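Local coordinates for ABC transporter, solute-binding protein (Staphylococcus aureus, PDB 6LKL) that probably serves as the extracellular solute-binding component of an ABC transporter, and has been seen with alpha-D-glucose 6-phosphate in its binding site, at residues Leu13-Leu18 with Ile29-Gly34; Pro99-Val104 with Ser187-Ala192. One frame throughout, in Å; residues are numbered along the deposited sequence.

Contact 1: residues Leu13-Leu18 with Ile29-Gly34; sequences LIRPIL and IEIKHG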
loop_
_atom_site.group_PDB
_atom_site.type_symbol
_atom_site.label_atom_id
_atom_site.label_comp_id
_atom_site.label_asym_id
_atom_site.label_seq_id
_atom_site.Cartn_x
_atom_site.Cartn_y
_atom_site.Cartn_z
ATOM N N LEU A 13 -4.532 -6.838 -12.897
ATOM C CA LEU A 13 -3.185 -7.165 -12.439
ATOM C C LEU A 13 -3.119 -8.434 -11.599
ATOM O O LEU A 13 -2.065 -9.080 -11.559
ATOM C CB LEU A 13 -2.601 -6.015 -11.612
ATOM C CG LEU A 13 -2.578 -4.612 -12.217
ATOM C CD1 LEU A 13 -1.993 -3.649 -11.200
ATOM C CD2 LEU A 13 -1.766 -4.582 -13.501
ATOM N N ILE A 14 -4.210 -8.812 -10.930
ATOM C CA ILE A 14 -4.214 -10.011 -10.099
ATOM C C ILE A 14 -4.833 -11.218 -10.798
ATOM O O ILE A 14 -4.578 -12.356 -10.377
ATOM C CB ILE A 14 -4.935 -9.755 -8.754
ATOM C CG1 ILE A 14 -6.339 -9.184 -8.986
ATOM C CG2 ILE A 14 -4.097 -8.831 -7.872
ATOM C CD1 ILE A 14 -7.158 -8.997 -7.718
ATOM N N ARG A 15 -5.584 -11.016 -11.851
ATOM C CA ARG A 15 -6.252 -12.109 -12.510
ATOM C C ARG A 15 -5.356 -13.200 -13.034
ATOM O O ARG A 15 -5.672 -14.326 -12.868
ATOM C CB ARG A 15 -7.168 -11.626 -13.603
ATOM C CG ARG A 15 -8.602 -11.616 -13.206
ATOM C CD ARG A 15 -9.113 -13.000 -12.961
ATOM N NE ARG A 15 -10.312 -12.964 -12.178
ATOM C CZ ARG A 15 -10.822 -13.983 -11.544
ATOM N NH1 ARG A 15 -10.248 -15.128 -11.611
ATOM N NH2 ARG A 15 -11.900 -13.837 -10.866
ATOM N N PRO A 16 -4.258 -12.866 -13.677
ATOM C CA PRO A 16 -3.360 -13.931 -14.151
ATOM C C PRO A 16 -2.817 -14.787 -13.022
ATOM O O PRO A 16 -2.682 -16.008 -13.172
ATOM C CB PRO A 16 -2.248 -13.149 -14.866
ATOM C CG PRO A 16 -2.913 -11.879 -15.295
ATOM C CD PRO A 16 -3.836 -11.542 -14.163
ATOM N N ILE A 17 -2.511 -14.172 -11.881
ATOM C CA ILE A 17 -1.941 -14.914 -10.764
ATOM C C ILE A 17 -2.991 -15.834 -10.156
ATOM O O ILE A 17 -2.725 -17.006 -9.869
ATOM C CB ILE A 17 -1.363 -13.942 -9.717
ATOM C CG1 ILE A 17 -0.189 -13.133 -10.292
ATOM C CG2 ILE A 17 -0.922 -14.690 -8.459
ATOM C CD1 ILE A 17 -0.585 -11.911 -11.131
ATOM N N LEU A 18 -4.202 -15.313 -9.947
ATOM C CA LEU A 18 -5.265 -16.118 -9.359
ATOM C C LEU A 18 -5.798 -17.164 -10.333
ATOM O O LEU A 18 -6.236 -18.237 -9.903
ATOM C CB LEU A 18 -6.394 -15.208 -8.874
ATOM C CG LEU A 18 -6.012 -14.219 -7.764
ATOM C CD1 LEU A 18 -7.191 -13.322 -7.407
ATOM C CD2 LEU A 18 -5.488 -14.928 -6.522
ATOM N N ILE A 29 -12.492 -18.351 -8.535
ATOM C CA ILE A 29 -12.325 -17.216 -7.638
ATOM C C ILE A 29 -13.198 -16.077 -8.140
ATOM O O ILE A 29 -13.202 -15.763 -9.337
ATOM C CB ILE A 29 -10.850 -16.788 -7.534
ATOM C CG1 ILE A 29 -10.070 -17.808 -6.703
ATOM C CG2 ILE A 29 -10.724 -15.386 -6.920
ATOM C CD1 ILE A 29 -8.571 -17.594 -6.691
ATOM N N GLU A 30 -13.940 -15.465 -7.226
ATOM C CA GLU A 30 -14.665 -14.232 -7.484
ATOM C C GLU A 30 -13.981 -13.107 -6.722
ATOM O O GLU A 30 -13.609 -13.272 -5.556
ATOM C CB GLU A 30 -16.130 -14.359 -7.054
ATOM C CG GLU A 30 -16.957 -13.089 -7.193
ATOM C CD GLU A 30 -18.237 -13.134 -6.377
ATOM O OE1 GLU A 30 -18.334 -13.973 -5.456
ATOM O OE2 GLU A 30 -19.146 -12.321 -6.651
ATOM N N ILE A 31 -13.802 -11.972 -7.390
ATOM C CA ILE A 31 -13.085 -10.835 -6.831
ATOM C C ILE A 31 -14.077 -9.704 -6.601
ATOM O O ILE A 31 -14.796 -9.303 -7.526
ATOM C CB ILE A 31 -11.941 -10.382 -7.755
ATOM C CG1 ILE A 31 -11.009 -11.557 -8.068
ATOM C CG2 ILE A 31 -11.157 -9.252 -7.098
ATOM C CD1 ILE A 31 -10.032 -11.290 -9.196
ATOM N N LYS A 32 -14.111 -9.189 -5.376
ATOM C CA LYS A 32 -14.846 -7.974 -5.050
ATOM C C LYS A 32 -13.849 -6.824 -4.963
ATOM O O LYS A 32 -12.893 -6.883 -4.182
ATOM C CB LYS A 32 -15.632 -8.140 -3.748
ATOM C CG LYS A 32 -16.728 -9.199 -3.860
ATOM C CD LYS A 32 -17.659 -9.242 -2.656
ATOM C CE LYS A 32 -18.949 -9.981 -3.011
ATOM N NZ LYS A 32 -19.847 -10.228 -1.845
ATOM N N HIS A 33 -14.069 -5.791 -5.771
ATOM C CA HIS A 33 -13.127 -4.694 -5.920
ATOM C C HIS A 33 -13.631 -3.437 -5.227
ATOM O O HIS A 33 -14.827 -3.259 -4.984
ATOM C CB HIS A 33 -12.874 -4.384 -7.399
ATOM C CG HIS A 33 -12.567 -5.592 -8.225
ATOM N ND1 HIS A 33 -13.536 -6.282 -8.922
ATOM C CD2 HIS A 33 -11.401 -6.235 -8.467
ATOM C CE1 HIS A 33 -12.980 -7.297 -9.557
ATOM N NE2 HIS A 33 -11.685 -7.292 -9.297
ATOM N N GLY A 34 -12.683 -2.578 -4.900
ATOM C CA GLY A 34 -12.976 -1.293 -4.303
ATOM C C GLY A 34 -11.717 -0.738 -3.681
ATOM O O GLY A 34 -10.642 -1.327 -3.764
#
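The guanidinium group of Arg15 lies with one face over CD1 of Ile31 and its edge turned to the backbone of Ile29. At that edge Arg15 NH2 donates to Ile29 O over 2.8 Å, with an N-H...O angle of 168°. The oxygen sits in the guanidinium plane, whereas the donor stands well above the carbonyl plane and so misses the lone-pair direction. On the face, Ile31 CD1 comes within 3.4 Å of Arg15 NE, the arginine chain and the isoleucine running past one another head to tail. A bend at chi2 folds the arginine chain over, although its CB does not point at the strand. The other terminal nitrogen, NH1, turns back to its own helix, bonding Asn19 and forming a salt bridge with Glu22, which also accepts from Ile29 N. With NH2 bonded to the strand and NH1 to its own helix, the turn of the guanidinium is largely fixed.

Beneath it the packing is apolar. Ile14 and Ile31 meet tip to tip, CD1 to CD1 at 4.0 Å, and Ile14 gets there with CG1 wedged between its own N and carbonyl carbon (chi1 54°). Leu18 also reaches Ile31 end-on, its CD1 lying 3.9 Å from Ile31 CD1, so this one methyl is shared by three helix residues. Further along, Leu18 crosses Ile29 at about a right angle, with CB of Leu18 against CD1 of Ile29 at 3.9 Å.

The helix and strand axes run nearly antiparallel, at 160° and 10.5 Å apart. Ile29 also packs on Leu3 and Val5, and Ile14 on Ser7, all of strand 3-7, which pairs in parallel with strand 29-33. This is the helix-to-strand packing of a beta-alpha-beta crossover, here strand 3-7, helix 11-25 and strand 29-33, in a periplasmic-binding-protein fold.

Contact 2: residues Pro99-Val104 with Ser187-Ala192; sequences PTVIVV and SYEQDA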
loop_
_atom_site.group_PDB
_atom_site.type_symbol
_atom_site.label_atom_id
_atom_site.label_comp_id
_atom_site.label_asym_id
_atom_site.label_seq_id
_atom_site.Cartn_x
_atom_site.Cartn_y
_atom_site.Cartn_z
ATOM N N PRO A 99 7.162 0.924 -1.339
ATOM C CA PRO A 99 7.495 2.255 -0.821
ATOM C C PRO A 99 6.459 3.290 -1.225
ATOM O O PRO A 99 5.995 3.316 -2.368
ATOM C CB PRO A 99 8.854 2.560 -1.466
ATOM C CG PRO A 99 9.397 1.236 -1.878
ATOM C CD PRO A 99 8.200 0.425 -2.257
ATOM N N THR A 100 6.090 4.144 -0.276
ATOM C CA THR A 100 5.443 5.398 -0.636
ATOM C C THR A 100 6.518 6.379 -1.088
ATOM O O THR A 100 7.683 6.270 -0.696
ATOM C CB THR A 100 4.650 5.972 0.538
ATOM O OG1 THR A 100 5.513 6.169 1.665
ATOM C CG2 THR A 100 3.510 5.036 0.919
ATOM N N VAL A 101 6.130 7.332 -1.937
ATOM C CA VAL A 101 7.095 8.218 -2.577
ATOM C C VAL A 101 6.499 9.605 -2.749
ATOM O O VAL A 101 5.281 9.798 -2.714
ATOM C CB VAL A 101 7.558 7.688 -3.961
ATOM C CG1 VAL A 101 8.144 6.297 -3.844
ATOM C CG2 VAL A 101 6.410 7.713 -4.973
ATOM N N ILE A 102 7.383 10.573 -2.942
ATOM C CA ILE A 102 7.037 11.844 -3.561
ATOM C C ILE A 102 7.319 11.715 -5.049
ATOM O O ILE A 102 8.408 11.283 -5.447
ATOM C CB ILE A 102 7.849 12.999 -2.950
ATOM C CG1 ILE A 102 7.535 13.160 -1.463
ATOM C CG2 ILE A 102 7.579 14.308 -3.702
ATOM C CD1 ILE A 102 8.575 13.981 -0.716
ATOM N N VAL A 103 6.342 12.074 -5.873
ATOM C CA VAL A 103 6.534 12.155 -7.316
ATOM C C VAL A 103 6.697 13.619 -7.682
ATOM O O VAL A 103 6.008 14.491 -7.138
ATOM C CB VAL A 103 5.371 11.508 -8.097
ATOM C CG1 VAL A 103 5.395 10.002 -7.918
ATOM C CG2 VAL A 103 4.026 12.083 -7.663
ATOM N N VAL A 104 7.630 13.894 -8.587
ATOM C CA VAL A 104 7.967 15.252 -8.987
ATOM C C VAL A 104 7.870 15.332 -10.500
ATOM O O VAL A 104 8.352 14.437 -11.204
ATOM C CB VAL A 104 9.378 15.652 -8.506
ATOM C CG1 VAL A 104 9.709 17.081 -8.915
ATOM C CG2 VAL A 104 9.487 15.493 -6.991
ATOM N N SER A 187 2.502 9.926 -3.479
ATOM C CA SER A 187 2.013 8.775 -4.227
ATOM C C SER A 187 2.702 7.534 -3.668
ATOM O O SER A 187 3.152 7.513 -2.517
ATOM C CB SER A 187 2.261 8.989 -5.729
ATOM O OG SER A 187 1.766 7.910 -6.497
ATOM N N TYR A 188 2.788 6.483 -4.481
ATOM C CA TYR A 188 3.530 5.288 -4.112
ATOM C C TYR A 188 4.192 4.719 -5.360
ATOM O O TYR A 188 3.875 5.100 -6.490
ATOM C CB TYR A 188 2.640 4.244 -3.413
ATOM C CG TYR A 188 1.518 3.662 -4.245
ATOM C CD1 TYR A 188 0.292 4.306 -4.342
ATOM C CD2 TYR A 188 1.678 2.457 -4.916
ATOM C CE1 TYR A 188 -0.740 3.768 -5.092
ATOM C CE2 TYR A 188 0.651 1.915 -5.667
ATOM C CZ TYR A 188 -0.554 2.574 -5.751
ATOM O OH TYR A 188 -1.573 2.035 -6.498
ATOM N N GLU A 189 5.135 3.801 -5.141
ATOM C CA GLU A 189 6.118 3.486 -6.172
ATOM C C GLU A 189 5.461 2.945 -7.437
ATOM O O GLU A 189 5.813 3.356 -8.548
ATOM C CB GLU A 189 7.126 2.474 -5.626
ATOM C CG GLU A 189 8.173 1.998 -6.633
ATOM C CD GLU A 189 9.534 2.610 -6.404
ATOM O OE1 GLU A 189 9.910 2.805 -5.231
ATOM O OE2 GLU A 189 10.234 2.890 -7.400
ATOM N N GLN A 190 4.503 2.028 -7.296
ATOM C CA GLN A 190 3.907 1.396 -8.471
ATOM C C GLN A 190 3.204 2.424 -9.355
ATOM O O GLN A 190 3.432 2.467 -10.569
ATOM C CB GLN A 190 2.941 0.294 -8.036
ATOM C CG GLN A 190 2.057 -0.291 -9.138
ATOM C CD GLN A 190 2.807 -1.258 -10.030
ATOM O OE1 GLN A 190 3.840 -1.804 -9.643
ATOM N NE2 GLN A 190 2.290 -1.477 -11.234
ATOM N N ASP A 191 2.331 3.249 -8.767
ATOM C CA ASP A 191 1.711 4.337 -9.525
ATOM C C ASP A 191 2.755 5.218 -10.197
ATOM O O ASP A 191 2.645 5.534 -11.385
ATOM C CB ASP A 191 0.810 5.186 -8.623
ATOM C CG ASP A 191 -0.666 4.835 -8.757
ATOM O OD1 ASP A 191 -1.008 3.920 -9.535
ATOM O OD2 ASP A 191 -1.489 5.503 -8.098
ATOM N N ALA A 192 3.769 5.642 -9.440
ATOM C CA ALA A 192 4.799 6.514 -9.996
ATOM C C ALA A 192 5.484 5.862 -11.191
ATOM O O ALA A 192 5.621 6.476 -12.256
ATOM C CB ALA A 192 5.821 6.866 -8.914
#
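Residues 99-104 and 187-188 run antiparallel as neighbouring strands, and the second strand turns straight into a helix at Glu189. Val101 and Ser187 form a hydrogen-bonded pair: Val101 N donates to Ser187 O at 3.0 Å, and Ser187 N to Val101 O at 2.9 Å. Next to them Thr100 and Tyr188 make a non-hydrogen-bonded pair with their CA atoms only 4.0 Å apart. The pairing then passes into the helix, where Glu189 N gives its hydrogen to Pro99 O at 2.9 Å, bent to 145° at the hydrogen but almost in line with the carbonyl bond. Tyr188 occupies the N-cap position, and its carbonyl accepts from Ala192 N in the first turn.

That turn brings Ala192 CB down on Val103 CG1 at 3.3 Å, a tight carbon contact; Val101 CG2 meets the same methyl more loosely. Val103 also straddles Ser187 CB with both methyls. With CG2 set between its N and carbonyl carbon, Val101 lays that methyl against Tyr188 C at 3.7 Å. Glu189 bends at chi2 (105°), bringing OE1 beside the CB-CG rim of Pro99, 3.7 Å from CG. This buried carboxylate is held by Tyr206 through OE1 and by Arg193 through OE2.

Thr100 and Tyr188 share one sheet face, and each side chain lies near a residue seen to bind glucose 6-phosphate: Asn214 and Thr139 respectively. Thr100 OG1 bonds to Met212 O, while the tyrosine ring leads away from the partner strand. The arrangement is a strand passing directly into a helix at its N-cap, paired antiparallel with strand 93-105 beside the ligand site of a periplasmic-binding-protein fold.

Overall arrangement
From the N terminus, the chain runs through strand 3-7 and helix 11-25 and returns along strand 29-33, so contact 1 closes a short loop of ten residues between its segments. Contact 2 opens later, at strand 93-105, and closes 82 intervening residues further on, where strand 184-188 runs into helix 189-197. The two loops follow in series, neither enclosing nor crossing the other. The centres of contacts 1 and 2 lie about 23 Å apart; the nearest atoms of contacts 1 and 2 are about 5 Å apart. Both reach the same mixed sheet: contact 1 packs a helix on parallel strands 3-7 and 29-33, while contact 2 pairs strand 93-105 antiparallel with strand 184-188, itself parallel to 129-132.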